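Local coordinates for nisin immunity protein (Lactococcus lactis subsp. lactis, PDB 5XHB) that takes part in the immunity of the nisin-producing bacterium against nisin supplied from outside the cell, as a lipoprotein of the cell membrane, at residues A[137-142]-A[206-211]; A[152-157]-A[198-203]; A[194-199]-A[213-218]. All blocks are in the same frame, centred on the assembly; numbering follows the deposited sequence.

Following the chain, strand 137-145 is the first strand used by these contacts, in the antiparallel sheet of the C-terminal domain, and interaction 1 closes the widest loop, from 137-142 to the turn and strand start at 206-211. Nested inside that loop, interaction 2 zips the edge strand 151-165 to strand 191-202. Interaction 3 begins on the same strand 191-202, sharing Glu-198 and Ile-199 with interaction 2, and pairs it with strand 210-215 in a hairpin; its segments alternate with those of interaction 1, so the two cross. Interactions 2 and 3 are pairings of neighbouring strands, whereas interaction 1 reaches between strands separated by 218-224. Ile-141, Phe-211 and Ile-199 link the contacts through apolar packing.

Interaction 1: A[137-142]-A[206-211]; sequences NIYSIS and SLTEAF. With SO4 (sulfate ion), chain B.
Tyr-139 crosses from its strand to the turn at 206-209 and to Phe-211, and can be followed atom by atom. Its CB already lies against Phe-211, 3.8 Å from CZ. The two rings come nearest at CG, with Tyr-139 CG 3.5 Å from Phe-211 CE2. Phe-211 CE2 sits over one face of the tyrosine ring, displaced toward its rim and within 3.7 Å of Tyr-139 CD1 and CD2. The two rings are inclined at 55°, so they meet obliquely. Phe-211 gets there because its CG is tucked between backbone N and carbonyl carbon (chi1 49°), which swings the ring out of its strand toward Tyr-139. Further along, Tyr-139 CE2 has Thr-208 O at the ring edge, and the hydroxyl ends the path by donating a hydrogen bond of 2.6 Å from Tyr-139 OH to Thr-208 O. The carbonyl is approached well to its side, at a C=O...donor angle of 111°. Asn-137 ND2 adds a weak hydrogen bond to the same hydroxyl. Tyrosine suits this place: its ring packs in the interior while its tip satisfies a carbonyl of the turn.

That turn is braced from within. Ser-206 N donates to Glu-209 OE2 at 2.9 Å, and Ser-206 O accepts from both Glu-209 N and Ala-210 N. A sulfate, probably from the crystallisation liquor, takes hydrogen bonds from Leu-207 N, Thr-208 N and Thr-208 OG1, the last 2.8 Å from sulfate O4; the sulfate is also hydrogen-bonded to Ala-105 N, Arg-107 NH1 and Tyr-134 OH.

Within the sheet, strand 218-224 lies between strands 137-145 and 210-215, and Tyr-139 reaches past it, touching Lys-224. Phe-211 rests on Ala-222 of that strand, on Ile-199 of strand 191-202 and edge-to-face with Phe-122.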
loop_
_atom_site.group_PDB
_atom_site.type_symbol
_atom_site.label_atom_id
_atom_site.label_comp_id
_atom_site.label_asym_id
_atom_site.label_seq_id
_atom_site.Cartn_x
_atom_site.Cartn_y
_atom_site.Cartn_z
ATOM N N ASN A 137 6.189 -3.662 -7.133
ATOM C CA ASN A 137 5.506 -4.877 -7.551
ATOM C C ASN A 137 4.774 -4.661 -8.881
ATOM O O ASN A 137 4.547 -3.529 -9.301
ATOM C CB ASN A 137 4.496 -5.329 -6.486
ATOM C CG ASN A 137 5.129 -5.543 -5.127
ATOM O OD1 ASN A 137 6.188 -6.154 -5.012
ATOM N ND2 ASN A 137 4.475 -5.035 -4.085
ATOM N N ILE A 138 4.398 -5.758 -9.521
ATOM C CA ILE A 138 3.667 -5.707 -10.783
ATOM C C ILE A 138 2.313 -6.338 -10.550
ATOM O O ILE A 138 2.216 -7.361 -9.875
ATOM C CB ILE A 138 4.428 -6.439 -11.915
ATOM C CG1 ILE A 138 5.825 -5.836 -12.061
ATOM C CG2 ILE A 138 3.665 -6.352 -13.237
ATOM C CD1 ILE A 138 6.457 -6.047 -13.423
ATOM N N TYR A 139 1.269 -5.710 -11.085
ATOM C CA TYR A 139 -0.105 -6.126 -10.856
ATOM C C TYR A 139 -0.773 -6.418 -12.170
ATOM O O TYR A 139 -0.665 -5.638 -13.101
ATOM C CB TYR A 139 -0.887 -5.036 -10.103
ATOM C CG TYR A 139 -0.362 -4.886 -8.700
ATOM C CD1 TYR A 139 0.777 -4.139 -8.451
ATOM C CD2 TYR A 139 -0.993 -5.527 -7.630
ATOM C CE1 TYR A 139 1.290 -4.025 -7.175
ATOM C CE2 TYR A 139 -0.493 -5.418 -6.342
ATOM C CZ TYR A 139 0.651 -4.666 -6.124
ATOM O OH TYR A 139 1.179 -4.561 -4.856
ATOM N N SER A 140 -1.474 -7.538 -12.238
ATOM C CA SER A 140 -2.204 -7.893 -13.442
ATOM C C SER A 140 -3.654 -7.428 -13.350
ATOM O O SER A 140 -4.337 -7.754 -12.383
ATOM C CB SER A 140 -2.148 -9.405 -13.658
ATOM O OG SER A 140 -2.958 -9.752 -14.760
ATOM N N ILE A 141 -4.100 -6.660 -14.348
ATOM C CA ILE A 141 -5.485 -6.192 -14.438
ATOM C C ILE A 141 -6.339 -7.286 -15.035
ATOM O O ILE A 141 -6.184 -7.634 -16.204
ATOM C CB ILE A 141 -5.597 -4.919 -15.302
ATOM C CG1 ILE A 141 -4.703 -3.811 -14.737
ATOM C CG2 ILE A 141 -7.051 -4.443 -15.401
ATOM C CD1 ILE A 141 -4.527 -2.631 -15.714
ATOM N N SER A 142 -7.234 -7.844 -14.227
ATOM C CA SER A 142 -8.036 -8.986 -14.646
ATOM C C SER A 142 -9.296 -8.554 -15.393
ATOM O O SER A 142 -9.552 -7.359 -15.570
ATOM C CB SER A 142 -8.431 -9.817 -13.426
ATOM O OG SER A 142 -9.375 -9.092 -12.653
ATOM N N SER A 206 -5.208 -4.434 1.648
ATOM C CA SER A 206 -4.156 -3.441 1.451
ATOM C C SER A 206 -3.900 -3.233 -0.045
ATOM O O SER A 206 -4.164 -4.127 -0.848
ATOM C CB SER A 206 -2.874 -3.868 2.160
ATOM O OG SER A 206 -2.302 -4.976 1.502
ATOM N N LEU A 207 -3.399 -2.057 -0.421
ATOM C CA LEU A 207 -3.121 -1.775 -1.836
ATOM C C LEU A 207 -2.053 -2.717 -2.373
ATOM O O LEU A 207 -2.057 -3.079 -3.551
ATOM C CB LEU A 207 -2.679 -0.322 -2.028
ATOM C CG LEU A 207 -3.768 0.744 -1.906
ATOM C CD1 LEU A 207 -3.155 2.146 -1.921
ATOM C CD2 LEU A 207 -4.790 0.607 -3.034
ATOM N N THR A 208 -1.136 -3.120 -1.497
ATOM C CA THR A 208 -0.110 -4.092 -1.860
ATOM C C THR A 208 -0.732 -5.410 -2.312
ATOM O O THR A 208 -0.189 -6.081 -3.185
ATOM C CB THR A 208 0.865 -4.342 -0.671
ATOM O OG1 THR A 208 1.594 -3.139 -0.422
ATOM C CG2 THR A 208 1.852 -5.441 -0.999
ATOM N N GLU A 209 -1.876 -5.766 -1.732
ATOM C CA GLU A 209 -2.569 -7.013 -2.073
ATOM C C GLU A 209 -3.312 -6.905 -3.403
ATOM O O GLU A 209 -3.163 -7.743 -4.295
ATOM C CB GLU A 209 -3.602 -7.402 -1.015
ATOM C CG GLU A 209 -3.133 -7.706 0.398
ATOM C CD GLU A 209 -4.340 -7.861 1.327
ATOM O OE1 GLU A 209 -5.214 -8.709 1.017
ATOM O OE2 GLU A 209 -4.449 -7.112 2.322
ATOM N N ALA A 210 -4.140 -5.873 -3.504
ATOM C CA ALA A 210 -4.993 -5.684 -4.671
ATOM C C ALA A 210 -5.535 -4.272 -4.700
ATOM O O ALA A 210 -5.613 -3.600 -3.665
ATOM C CB ALA A 210 -6.154 -6.679 -4.669
ATOM N N PHE A 211 -5.919 -3.828 -5.890
ATOM C CA PHE A 211 -6.651 -2.577 -5.997
ATOM C C PHE A 211 -7.550 -2.624 -7.217
ATOM O O PHE A 211 -7.522 -3.602 -7.972
ATOM C CB PHE A 211 -5.698 -1.382 -6.051
ATOM C CG PHE A 211 -4.577 -1.526 -7.058
ATOM C CD1 PHE A 211 -4.736 -1.086 -8.363
ATOM C CD2 PHE A 211 -3.359 -2.082 -6.685
ATOM C CE1 PHE A 211 -3.704 -1.220 -9.289
ATOM C CE2 PHE A 211 -2.325 -2.223 -7.598
ATOM C CZ PHE A 211 -2.499 -1.792 -8.906
HETATM S S SO4 B . -0.600 -0.363 1.307
HETATM O O1 SO4 B . -2.048 -0.116 1.472
HETATM O O2 SO4 B . -0.084 0.445 0.206
HETATM O O3 SO4 B . 0.125 -0.010 2.527
HETATM O O4 SO4 B . -0.437 -1.782 1.013
#

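Interaction 2: A[152-157]-A[198-203]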
loop_
_atom_site.group_PDB
_atom_site.type_symbol
_atom_site.label_atom_id
_atom_site.label_comp_id
_atom_site.label_asym_id
_atom_site.label_seq_id
_atom_site.Cartn_x
_atom_site.Cartn_y
_atom_site.Cartn_z
ATOM N N GLY A 152 -13.367 0.860 -2.635
ATOM C CA GLY A 152 -13.063 1.710 -1.510
ATOM C C GLY A 152 -12.463 3.050 -1.891
ATOM O O GLY A 152 -12.859 3.670 -2.866
ATOM N N GLU A 153 -11.467 3.461 -1.120
ATOM C CA GLU A 153 -10.903 4.809 -1.165
ATOM C C GLU A 153 -10.281 5.188 -2.522
ATOM O O GLU A 153 -9.478 4.447 -3.077
ATOM C CB GLU A 153 -9.858 4.928 -0.041
ATOM C CG GLU A 153 -8.964 6.152 -0.054
ATOM C CD GLU A 153 -9.688 7.439 0.259
ATOM O OE1 GLU A 153 -10.853 7.389 0.688
ATOM O OE2 GLU A 153 -9.080 8.523 0.064
ATOM N N TYR A 154 -10.668 6.351 -3.040
ATOM C CA TYR A 154 -10.006 6.943 -4.215
ATOM C C TYR A 154 -8.512 7.136 -3.985
ATOM O O TYR A 154 -8.114 7.755 -3.005
ATOM C CB TYR A 154 -10.645 8.290 -4.535
ATOM C CG TYR A 154 -9.953 9.057 -5.641
ATOM C CD1 TYR A 154 -10.183 8.747 -6.973
ATOM C CD2 TYR A 154 -9.066 10.084 -5.348
ATOM C CE1 TYR A 154 -9.553 9.463 -7.997
ATOM C CE2 TYR A 154 -8.426 10.797 -6.362
ATOM C CZ TYR A 154 -8.682 10.480 -7.683
ATOM O OH TYR A 154 -8.054 11.188 -8.692
ATOM N N GLN A 155 -7.681 6.626 -4.887
ATOM C CA GLN A 155 -6.238 6.793 -4.736
ATOM C C GLN A 155 -5.624 7.737 -5.769
ATOM O O GLN A 155 -4.775 8.558 -5.424
ATOM C CB GLN A 155 -5.524 5.443 -4.817
ATOM C CG GLN A 155 -5.911 4.478 -3.691
ATOM C CD GLN A 155 -5.467 4.966 -2.321
ATOM O OE1 GLN A 155 -4.518 5.741 -2.202
ATOM N NE2 GLN A 155 -6.139 4.496 -1.283
ATOM N N ASP A 156 -6.041 7.620 -7.026
ATOM C CA ASP A 156 -5.457 8.442 -8.088
ATOM C C ASP A 156 -6.304 8.304 -9.331
ATOM O O ASP A 156 -7.236 7.500 -9.378
ATOM C CB ASP A 156 -4.007 8.014 -8.378
ATOM C CG ASP A 156 -3.192 9.092 -9.106
ATOM O OD1 ASP A 156 -3.675 10.231 -9.316
ATOM O OD2 ASP A 156 -2.038 8.784 -9.461
ATOM N N VAL A 157 -5.995 9.098 -10.344
ATOM C CA VAL A 157 -6.613 8.878 -11.634
ATOM C C VAL A 157 -5.480 8.799 -12.659
ATOM O O VAL A 157 -4.513 9.569 -12.606
ATOM C CB VAL A 157 -7.636 9.975 -11.968
ATOM C CG1 VAL A 157 -6.988 11.344 -11.976
ATOM C CG2 VAL A 157 -8.382 9.664 -13.276
ATOM N N GLU A 198 -9.892 5.918 -12.877
ATOM C CA GLU A 198 -9.477 6.058 -11.483
ATOM C C GLU A 198 -8.889 4.770 -10.934
ATOM O O GLU A 198 -9.171 3.686 -11.438
ATOM C CB GLU A 198 -10.663 6.485 -10.621
ATOM C CG GLU A 198 -11.237 7.817 -11.024
ATOM C CD GLU A 198 -12.387 8.254 -10.138
ATOM O OE1 GLU A 198 -12.895 7.444 -9.325
ATOM O OE2 GLU A 198 -12.790 9.422 -10.270
ATOM N N ILE A 199 -8.091 4.906 -9.880
ATOM C CA ILE A 199 -7.660 3.758 -9.090
ATOM C C ILE A 199 -8.233 3.912 -7.684
ATOM O O ILE A 199 -8.186 4.999 -7.104
ATOM C CB ILE A 199 -6.119 3.630 -9.048
ATOM C CG1 ILE A 199 -5.624 3.172 -10.426
ATOM C CG2 ILE A 199 -5.697 2.598 -7.997
ATOM C CD1 ILE A 199 -4.177 3.316 -10.631
ATOM N N HIS A 200 -8.842 2.840 -7.185
ATOM C CA HIS A 200 -9.385 2.815 -5.832
ATOM C C HIS A 200 -8.840 1.634 -5.082
ATOM O O HIS A 200 -8.562 0.587 -5.667
ATOM C CB HIS A 200 -10.914 2.699 -5.829
ATOM C CG HIS A 200 -11.627 3.924 -6.300
ATOM N ND1 HIS A 200 -12.388 4.705 -5.459
ATOM C CD2 HIS A 200 -11.719 4.492 -7.528
ATOM C CE1 HIS A 200 -12.925 5.699 -6.147
ATOM N NE2 HIS A 200 -12.534 5.593 -7.403
ATOM N N SER A 201 -8.724 1.802 -3.768
ATOM C CA SER A 201 -8.536 0.667 -2.870
ATOM C C SER A 201 -9.723 -0.280 -2.968
ATOM O O SER A 201 -10.807 0.115 -3.396
ATOM C CB SER A 201 -8.405 1.164 -1.419
ATOM O OG SER A 201 -7.395 2.152 -1.334
ATOM N N ILE A 202 -9.529 -1.519 -2.533
ATOM C CA ILE A 202 -10.636 -2.448 -2.389
ATOM C C ILE A 202 -10.841 -2.658 -0.880
ATOM O O ILE A 202 -9.883 -2.911 -0.157
ATOM C CB ILE A 202 -10.345 -3.762 -3.117
ATOM C CG1 ILE A 202 -10.356 -3.522 -4.631
ATOM C CG2 ILE A 202 -11.340 -4.853 -2.733
ATOM C CD1 ILE A 202 -9.836 -4.685 -5.405
ATOM N N ARG A 203 -12.073 -2.504 -0.407
ATOM C CA ARG A 203 -12.332 -2.564 1.037
ATOM C C ARG A 203 -11.867 -3.891 1.614
ATOM O O ARG A 203 -12.123 -4.939 1.032
ATOM C CB ARG A 203 -13.813 -2.359 1.322
ATOM C CG ARG A 203 -14.344 -1.064 0.784
ATOM C CD ARG A 203 -15.774 -0.825 1.232
ATOM N NE ARG A 203 -16.478 -0.023 0.238
ATOM C CZ ARG A 203 -17.766 0.294 0.306
ATOM N NH1 ARG A 203 -18.492 -0.099 1.345
ATOM N NH2 ARG A 203 -18.326 1.001 -0.664
#
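Gly-152 N donates to Ser-201 O at one end of the pairing; Ser-201 N donates to Glu-153 O, and Ile-199 N to Asp-156 O, the last almost straight at 173°. Ile-199 O receives Gln-155 N at 2.8 Å and, more weakly, Asp-156 N at 3.4 Å.

Two donors on one carbonyl mark a classic beta bulge: Gln-155 and Asp-156 both face Ile-199, and the register slips by one residue between the Tyr-154/His-200 and Asp-156/Ile-199 pairs of this antiparallel sheet. Strand 151-165 is an outermost strand of the sheet within this chain.

Among polar side chains, His-200 is gripped at both nitrogens. ND1 donates to Gly-152 O at 2.8 Å, and NE2 donates to Glu-198 OE1 at 2.7 Å, meeting that oxygen on its anti side; both partners lie near the ring plane, which fixes the ring's rotation. Donation from both nitrogens is consistent with a protonated imidazole; histidine suits a place with an acceptor on each side of its ring. Gln-155, bent at chi2 (-66°), folds its amide back across the strands, so that NE2 reaches Ser-201 OG at 2.7 Å; that hydroxyl is also hydrogen-bonded to Gly-101 O, tying the pair to a loop.

Aromatic contacts gather on the face that bears Tyr-154, His-200 and Glu-198. Tyr-154 turns an edge toward the face of His-200 in a T-shaped pair, centroids 5.7 Å apart, and its own CA makes a CH-pi contact over the imidazole. Glu-198 crosses Tyr-154 at about a right angle and meets the ring edge with its aliphatic part, CG lying 3.8 Å from Tyr-154 CE1, while the carboxylate is turned 72° from the ring.

Interaction 3: A[194-199]-A[213-218]; sequences WDYGEI and VEINDD
Trp-194 offers one face of its indole to Ile-215: the CG2 methyl stands over the five-membered ring, 3.6 Å from its centroid, in a CH-pi contact only 15° off the normal. At the indole edge, in plane, lies Tyr-196 CE2. Asn-216 ND2 approaches the indole obliquely, with the amide nearly perpendicular to it. Ile-215 also serves the tyrosine: its CD1 comes 3.6 Å from Tyr-196 CD2. A branched isoleucine suits this spot: CG2, anti to the backbone N, covers the five-membered ring, while CG1 carries CD1 into the angle between Tyr-196 CD2 and the indole's Trp-194 CE3.

Backbone and side-chain hydrogen bonds run along the pairing. Asp-195 O receives Asn-216 N at 2.8 Å, and Asp-195 N donates to Asn-216 OD1 at 2.9 Å, so a side-chain oxygen takes up a strand N-H where Asn-216 leaves the strand for a type II' turn spanning Ile-215 to Asp-218. Gly-197 N bonds to Glu-214 O, and Glu-214 N to Glu-198 O. An extended Glu-214 chain then brings OE1 to Glu-198 N, 3.0 Å away and almost straight at 176°, using its anti lone pair. Gly-197, without a side chain, leaves room for this carboxylate beside a beta bulge that shifts the pairing between Tyr-196/Ile-215 and Ile-199/Val-213.

The hairpin of strands 191-202 and 210-215 is flanked by strand 151-165 on one side and strand 218-224 on the other. Ile-141 of strand 137-145 packs on Trp-194, Tyr-196 and Ile-215, and Phe-164 meets Trp-194 edge-to-face.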
loop_
_atom_site.group_PDB
_atom_site.type_symbol
_atom_site.label_atom_id
_atom_site.label_comp_id
_atom_site.label_asym_id
_atom_site.label_seq_id
_atom_site.Cartn_x
_atom_site.Cartn_y
_atom_site.Cartn_z
ATOM N N TRP A 194 -7.512 0.261 -24.293
ATOM C CA TRP A 194 -7.989 0.441 -22.927
ATOM C C TRP A 194 -7.875 1.893 -22.542
ATOM O O TRP A 194 -6.844 2.518 -22.770
ATOM C CB TRP A 194 -7.190 -0.399 -21.937
ATOM C CG TRP A 194 -7.602 -1.826 -21.860
ATOM C CD1 TRP A 194 -8.490 -2.493 -22.671
ATOM C CD2 TRP A 194 -7.154 -2.767 -20.888
ATOM N NE1 TRP A 194 -8.594 -3.814 -22.262
ATOM C CE2 TRP A 194 -7.787 -4.000 -21.166
ATOM C CE3 TRP A 194 -6.266 -2.693 -19.812
ATOM C CZ2 TRP A 194 -7.565 -5.146 -20.396
ATOM C CZ3 TRP A 194 -6.047 -3.833 -19.047
ATOM C CH2 TRP A 194 -6.701 -5.041 -19.343
ATOM N N ASP A 195 -8.942 2.420 -21.955
ATOM C CA ASP A 195 -8.933 3.778 -21.447
ATOM C C ASP A 195 -8.937 3.662 -19.929
ATOM O O ASP A 195 -9.858 3.090 -19.363
ATOM C CB ASP A 195 -10.145 4.554 -21.971
ATOM C CG ASP A 195 -10.211 4.544 -23.503
ATOM O OD1 ASP A 195 -9.148 4.726 -24.127
ATOM O OD2 ASP A 195 -11.301 4.325 -24.080
ATOM N N TYR A 196 -7.890 4.166 -19.288
ATOM C CA TYR A 196 -7.664 3.919 -17.860
ATOM C C TYR A 196 -8.135 5.102 -17.037
ATOM O O TYR A 196 -7.671 6.237 -17.247
ATOM C CB TYR A 196 -6.184 3.681 -17.562
ATOM C CG TYR A 196 -5.507 2.592 -18.366
ATOM C CD1 TYR A 196 -5.280 2.745 -19.730
ATOM C CD2 TYR A 196 -5.030 1.446 -17.746
ATOM C CE1 TYR A 196 -4.627 1.755 -20.470
ATOM C CE2 TYR A 196 -4.379 0.444 -18.484
ATOM C CZ TYR A 196 -4.175 0.623 -19.847
ATOM O OH TYR A 196 -3.536 -0.346 -20.591
ATOM N N GLY A 197 -9.026 4.841 -16.089
ATOM C CA GLY A 197 -9.584 5.908 -15.279
ATOM C C GLY A 197 -9.008 5.958 -13.870
ATOM O O GLY A 197 -7.792 6.026 -13.684
ATOM N N GLU A 198 -9.892 5.918 -12.877
ATOM C CA GLU A 198 -9.477 6.058 -11.483
ATOM C C GLU A 198 -8.889 4.770 -10.934
ATOM O O GLU A 198 -9.171 3.686 -11.438
ATOM C CB GLU A 198 -10.663 6.485 -10.621
ATOM C CG GLU A 198 -11.237 7.817 -11.024
ATOM C CD GLU A 198 -12.387 8.254 -10.138
ATOM O OE1 GLU A 198 -12.895 7.444 -9.325
ATOM O OE2 GLU A 198 -12.790 9.422 -10.270
ATOM N N ILE A 199 -8.091 4.906 -9.880
ATOM C CA ILE A 199 -7.660 3.758 -9.090
ATOM C C ILE A 199 -8.233 3.912 -7.684
ATOM O O ILE A 199 -8.186 4.999 -7.104
ATOM C CB ILE A 199 -6.119 3.630 -9.048
ATOM C CG1 ILE A 199 -5.624 3.172 -10.426
ATOM C CG2 ILE A 199 -5.697 2.598 -7.997
ATOM C CD1 ILE A 199 -4.177 3.316 -10.631
ATOM N N VAL A 213 -8.936 -0.901 -10.804
ATOM C CA VAL A 213 -8.580 0.035 -11.869
ATOM C C VAL A 213 -9.755 0.188 -12.813
ATOM O O VAL A 213 -10.295 -0.803 -13.295
ATOM C CB VAL A 213 -7.346 -0.444 -12.678
ATOM C CG1 VAL A 213 -6.857 0.688 -13.622
ATOM C CG2 VAL A 213 -6.248 -0.894 -11.744
ATOM N N GLU A 214 -10.152 1.429 -13.069
ATOM C CA GLU A 214 -11.192 1.720 -14.038
ATOM C C GLU A 214 -10.655 1.503 -15.455
ATOM O O GLU A 214 -9.718 2.183 -15.881
ATOM C CB GLU A 214 -11.680 3.162 -13.855
ATOM C CG GLU A 214 -13.092 3.419 -14.304
ATOM C CD GLU A 214 -13.613 4.771 -13.830
ATOM O OE1 GLU A 214 -12.794 5.683 -13.537
ATOM O OE2 GLU A 214 -14.849 4.921 -13.758
ATOM N N ILE A 215 -11.210 0.514 -16.151
ATOM C CA ILE A 215 -10.850 0.224 -17.535
ATOM C C ILE A 215 -12.098 0.419 -18.369
ATOM O O ILE A 215 -13.082 -0.291 -18.171
ATOM C CB ILE A 215 -10.338 -1.211 -17.744
ATOM C CG1 ILE A 215 -9.110 -1.511 -16.868
ATOM C CG2 ILE A 215 -10.027 -1.448 -19.217
ATOM C CD1 ILE A 215 -7.926 -0.644 -17.156
ATOM N N ASN A 216 -12.055 1.362 -19.301
ATOM C CA ASN A 216 -13.248 1.717 -20.071
ATOM C C ASN A 216 -14.400 2.035 -19.114
ATOM O O ASN A 216 -14.283 2.968 -18.318
ATOM C CB ASN A 216 -13.561 0.601 -21.066
ATOM C CG ASN A 216 -12.405 0.384 -22.033
ATOM O OD1 ASN A 216 -11.593 1.289 -22.227
ATOM N ND2 ASN A 216 -12.295 -0.817 -22.604
ATOM N N ASP A 217 -15.480 1.263 -19.128
ATOM C CA ASP A 217 -16.619 1.631 -18.300
ATOM C C ASP A 217 -16.835 0.772 -17.055
ATOM O O ASP A 217 -17.949 0.735 -16.531
ATOM C CB ASP A 217 -17.903 1.605 -19.131
ATOM C CG ASP A 217 -17.901 2.658 -20.214
ATOM O OD1 ASP A 217 -17.956 3.853 -19.871
ATOM O OD2 ASP A 217 -17.826 2.293 -21.397
ATOM N N ASP A 218 -15.815 0.076 -16.570
ATOM C CA ASP A 218 -15.990 -0.492 -15.233
ATOM C C ASP A 218 -14.700 -0.802 -14.516
ATOM O O ASP A 218 -13.619 -0.889 -15.109
ATOM C CB ASP A 218 -16.887 -1.744 -15.255
ATOM C CG ASP A 218 -16.181 -2.963 -15.738
ATOM O OD1 ASP A 218 -15.472 -2.842 -16.759
ATOM O OD2 ASP A 218 -16.341 -4.041 -15.092
#